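PDB 7NKG: methyl-coenzyme M reductase gamma subunit from Methermicoccus shengliensis DSM 18856, which probably forms, with alpha and beta subunits, the factor 430 nickel enzyme that makes methane from methyl-coenzyme M and coenzyme B. Local coordinates for residues S103-A106 with A107-R111; N220-F223 with R224-S227. All blocks are in the same frame, centred on the assembly; numbering follows the deposited sequence.

Interaction 1 (S103-A106 with A107-R111); sequences SYYA and AINHR
The last turns of the alpha-helix 99-109 end here, where Tyr105 meets both Asn109 and His110 and the chain leaves helical geometry at His110. Four successive i to i+4 backbone bonds define the helix end. Ala107 N reaches Ser103 O at 2.9 Å, Ile108 N follows on Tyr104 O and Asn109 N on Tyr105 O, and His110 N closes the series on Ala106 O, although His110 itself is extended.

Tyr105 O takes a second donor. The amide nitrogen ND2 of Asn109 lies 2.9 Å from this oxygen, in the carbonyl plane and on a lone pair, whereas the backbone N of Asn109 arrives tilted from that plane. The side chain of Asn109 thus folds back on its own helix. Its amide is inclined by 25° to the Tyr105 ring, and ND2 comes to 3.4 Å from Tyr105 CD1. The same ND2 also donates to Met22 O of helix 13-23, so two carbonyls fix the rotation of the amide.

Further out along the same side of the ring, CE2, CZ and OH of Tyr105 meet His110, whereas CD1 and CE1 meet Asn109. The Tyr105 and His110 rings are oblique, with centroids 5.2 Å apart and planes at 66°. Tyr134 of helix 128-140 meets the His110 ring edge-to-face, and Met137 touches both Tyr105 and His110, placing the pair against that helix in the interior. The Tyr105 side chain leans toward the C-terminal end of the helix with CG opposite the backbone N (chi1 165°), which lets its hydroxyl pass to the edge of the imidazole: Tyr105 OH and His110 NE2 are hydrogen-bonded at 2.8 Å.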
loop_
_atom_site.group_PDB
_atom_site.type_symbol
_atom_site.label_atom_id
_atom_site.label_comp_id
_atom_site.label_asym_id
_atom_site.label_seq_id
_atom_site.Cartn_x
_atom_site.Cartn_y
_atom_site.Cartn_z
ATOM N N SER C 103 -12.415 26.521 28.018
ATOM C CA SER C 103 -12.822 26.569 26.620
ATOM C C SER C 103 -14.285 27.018 26.475
ATOM O O SER C 103 -14.567 27.814 25.587
ATOM C CB SER C 103 -12.605 25.220 25.941
ATOM O OG SER C 103 -11.219 24.941 25.835
ATOM N N TYR C 104 -15.200 26.556 27.356
ATOM C CA TYR C 104 -16.607 26.998 27.277
ATOM C C TYR C 104 -16.704 28.482 27.603
ATOM O O TYR C 104 -17.440 29.221 26.928
ATOM C CB TYR C 104 -17.514 26.215 28.244
ATOM C CG TYR C 104 -17.531 24.713 28.043
ATOM C CD1 TYR C 104 -17.374 24.155 26.779
ATOM C CD2 TYR C 104 -17.637 23.850 29.122
ATOM C CE1 TYR C 104 -17.370 22.778 26.594
ATOM C CE2 TYR C 104 -17.586 22.471 28.955
ATOM C CZ TYR C 104 -17.453 21.934 27.688
ATOM O OH TYR C 104 -17.410 20.562 27.534
ATOM N N TYR C 105 -15.924 28.954 28.603
ATOM C CA TYR C 105 -15.895 30.385 28.924
ATOM C C TYR C 105 -15.497 31.207 27.671
ATOM O O TYR C 105 -16.148 32.195 27.361
ATOM C CB TYR C 105 -14.906 30.678 30.078
ATOM C CG TYR C 105 -14.589 32.154 30.189
ATOM C CD1 TYR C 105 -15.527 33.048 30.685
ATOM C CD2 TYR C 105 -13.436 32.682 29.616
ATOM C CE1 TYR C 105 -15.289 34.416 30.691
ATOM C CE2 TYR C 105 -13.204 34.047 29.585
ATOM C CZ TYR C 105 -14.145 34.915 30.100
ATOM O OH TYR C 105 -13.916 36.272 30.076
ATOM N N ALA C 106 -14.441 30.776 26.972
ATOM C CA ALA C 106 -13.960 31.489 25.799
ATOM C C ALA C 106 -14.977 31.424 24.659
ATOM O O ALA C 106 -15.286 32.458 24.065
ATOM C CB ALA C 106 -12.621 30.910 25.352
ATOM N N ALA C 107 -15.539 30.236 24.385
ATOM C CA ALA C 107 -16.504 30.046 23.298
ATOM C C ALA C 107 -17.785 30.850 23.499
ATOM O O ALA C 107 -18.389 31.287 22.516
ATOM C CB ALA C 107 -16.834 28.570 23.158
ATOM N N ILE C 108 -18.208 31.046 24.752
ATOM C CA ILE C 108 -19.444 31.774 25.028
ATOM C C ILE C 108 -19.248 33.281 25.125
ATOM O O ILE C 108 -20.127 34.046 24.699
ATOM C CB ILE C 108 -20.133 31.209 26.315
ATOM C CG1 ILE C 108 -20.582 29.742 26.104
ATOM C CG2 ILE C 108 -21.342 32.084 26.722
ATOM C CD1 ILE C 108 -20.830 28.976 27.393
ATOM N N ASN C 109 -18.153 33.715 25.760
ATOM C CA ASN C 109 -17.960 35.123 26.092
ATOM C C ASN C 109 -16.992 35.917 25.219
ATOM O O ASN C 109 -16.946 37.140 25.378
ATOM C CB ASN C 109 -17.525 35.199 27.540
ATOM C CG ASN C 109 -18.584 34.584 28.429
ATOM O OD1 ASN C 109 -19.632 35.199 28.672
ATOM N ND2 ASN C 109 -18.385 33.349 28.852
ATOM N N HIS C 110 -16.228 35.265 24.329
ATOM C CA HIS C 110 -15.282 35.995 23.484
ATOM C C HIS C 110 -15.525 35.698 22.010
ATOM O O HIS C 110 -15.821 34.563 21.651
ATOM C CB HIS C 110 -13.845 35.630 23.884
ATOM C CG HIS C 110 -13.466 36.178 25.227
ATOM N ND1 HIS C 110 -12.819 37.389 25.350
ATOM C CD2 HIS C 110 -13.721 35.695 26.467
ATOM C CE1 HIS C 110 -12.675 37.599 26.655
ATOM N NE2 HIS C 110 -13.211 36.608 27.364
ATOM N N ARG C 111 -15.429 36.727 21.166
ATOM C CA ARG C 111 -15.638 36.557 19.730
ATOM C C ARG C 111 -14.345 36.167 19.035
ATOM O O ARG C 111 -13.271 36.578 19.479
ATOM C CB ARG C 111 -16.139 37.851 19.092
ATOM C CG ARG C 111 -17.341 38.460 19.793
ATOM C CD ARG C 111 -17.843 39.697 19.122
ATOM N NE ARG C 111 -18.335 39.374 17.777
ATOM C CZ ARG C 111 -17.949 39.919 16.618
ATOM N NH1 ARG C 111 -17.030 40.883 16.589
ATOM N NH2 ARG C 111 -18.482 39.508 15.480
#

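Interaction 2 (N220-F223 with R224-S227)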
loop_
_atom_site.group_PDB
_atom_site.type_symbol
_atom_site.label_atom_id
_atom_site.label_comp_id
_atom_site.label_asym_id
_atom_site.label_seq_id
_atom_site.Cartn_x
_atom_site.Cartn_y
_atom_site.Cartn_z
ATOM N N ASN C 220 -14.288 16.163 48.135
ATOM C CA ASN C 220 -14.819 17.519 48.198
ATOM C C ASN C 220 -16.297 17.439 47.772
ATOM O O ASN C 220 -17.157 17.297 48.642
ATOM C CB ASN C 220 -13.979 18.506 47.357
ATOM C CG ASN C 220 -14.551 19.904 47.382
ATOM O OD1 ASN C 220 -15.009 20.382 48.432
ATOM N ND2 ASN C 220 -14.536 20.598 46.251
ATOM N N VAL C 221 -16.590 17.450 46.455
ATOM C CA VAL C 221 -17.932 17.331 45.916
ATOM C C VAL C 221 -17.832 16.158 44.949
ATOM O O VAL C 221 -17.302 16.335 43.848
ATOM C CB VAL C 221 -18.362 18.620 45.199
ATOM C CG1 VAL C 221 -19.683 18.415 44.466
ATOM C CG2 VAL C 221 -18.465 19.783 46.187
ATOM N N PRO C 222 -18.206 14.935 45.365
ATOM C CA PRO C 222 -18.051 13.791 44.457
ATOM C C PRO C 222 -18.900 13.916 43.199
ATOM O O PRO C 222 -20.052 14.376 43.248
ATOM C CB PRO C 222 -18.498 12.592 45.300
ATOM C CG PRO C 222 -18.427 13.064 46.727
ATOM C CD PRO C 222 -18.761 14.517 46.670
ATOM N N PHE C 223 -18.355 13.476 42.070
ATOM C CA PHE C 223 -19.078 13.457 40.792
ATOM C C PHE C 223 -20.379 12.638 40.930
ATOM O O PHE C 223 -21.437 13.059 40.470
ATOM C CB PHE C 223 -18.183 12.822 39.711
ATOM C CG PHE C 223 -18.886 12.547 38.405
ATOM C CD1 PHE C 223 -19.405 13.584 37.648
ATOM C CD2 PHE C 223 -18.985 11.259 37.909
ATOM C CE1 PHE C 223 -20.016 13.337 36.425
ATOM C CE2 PHE C 223 -19.613 11.009 36.693
ATOM C CZ PHE C 223 -20.114 12.051 35.953
ATOM N N ARG C 224 -20.273 11.495 41.625
ATOM C CA ARG C 224 -21.388 10.584 41.895
ATOM C C ARG C 224 -22.573 11.310 42.577
ATOM O O ARG C 224 -23.721 10.922 42.368
ATOM C CB ARG C 224 -20.895 9.462 42.829
ATOM C CG ARG C 224 -21.799 8.247 42.949
ATOM C CD ARG C 224 -21.358 7.408 44.132
ATOM N NE ARG C 224 -20.045 6.776 43.941
ATOM C CZ ARG C 224 -19.833 5.625 43.301
ATOM N NH1 ARG C 224 -20.839 4.986 42.704
ATOM N NH2 ARG C 224 -18.611 5.120 43.220
ATOM N N SER C 225 -22.296 12.332 43.404
ATOM C CA SER C 225 -23.336 13.051 44.136
ATOM C C SER C 225 -24.174 14.012 43.289
ATOM O O SER C 225 -25.231 14.433 43.762
ATOM C CB SER C 225 -22.722 13.813 45.305
ATOM O OG SER C 225 -22.068 15.005 44.901
ATOM N N ASP C 226 -23.692 14.433 42.095
ATOM C CA ASP C 226 -24.466 15.364 41.272
ATOM C C ASP C 226 -25.292 14.536 40.298
ATOM O O ASP C 226 -24.955 14.392 39.119
ATOM C CB ASP C 226 -23.552 16.387 40.565
ATOM C CG ASP C 226 -24.164 17.771 40.420
ATOM O OD1 ASP C 226 -25.404 17.890 40.554
ATOM O OD2 ASP C 226 -23.404 18.734 40.226
ATOM N N SER C 227 -26.381 13.959 40.828
ATOM C CA SER C 227 -27.269 13.050 40.098
ATOM C C SER C 227 -27.685 13.540 38.701
ATOM O O SER C 227 -27.679 12.741 37.767
ATOM C CB SER C 227 -28.519 12.769 40.926
ATOM O OG SER C 227 -28.154 12.370 42.236
#
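Pro222 O and Ser225 join in the first of two overlapping beta turns, of the type I/III family, that carry the chain into helix 227-245, and two kinds of hydrogen bond hold them. The backbone bonds come first. Ser225 N lies 3.0 Å from Pro222 O, and one residue further on Asp226 N lies 3.1 Å from Phe223 O, giving two i to i+3 links. Both donors stand well above the plane of the carbonyl they use, by 63° at Pro222 and 53° at Phe223, so neither bond lies on a lone pair. An inverse gamma turn centred on Asp226 follows, its Ser227 N to Ser225 O bond weak.

The side-chain bond is made by the serine hydroxyl. Ser225 OG donates to Pro222 O at 2.7 Å, in the carbonyl plane and on a lone pair, so this oxygen is gripped by two donors that approach from different directions. A chi1 of 77° folds OG back to where it can reach Pro222 O. Beyond the hydrogen bonds the side chains barely meet; their nearest approach is Pro222 CD to Ser225 OG, 3.8 Å.

Asp226 occupies the N-cap position, but its carboxylate makes no capping bond; it binds Tyr216, Thr12 and the backbone N of Asn11 instead. The Phe223 ring packs on Val229 and Val230 of helix 227-245 and meets Tyr216 edge-to-face, while Val221 touches Ser13 and Val14 at the start of helix 13-23.

In the fold
Interactions 1 and 2 mark opposite events in helix geometry: residues 103-111 end helix 99-109, whereas residues 220-227 lead into helix 227-245. They do not touch; their centres are 26 Å apart and their nearest atoms about 12 Å. Interaction 1 is central, about 9 Å from the centre of the chain, against about 24 Å for interaction 2. Helix 13-23 adjoins both, through Met22 at interaction 1 and its opening residues at interaction 2. Interaction 1 approaches the active site: the Ser103 side chain is about 12 Å from both factor 430 and 1-thioethanesulfonic acid, too far to bind either directly.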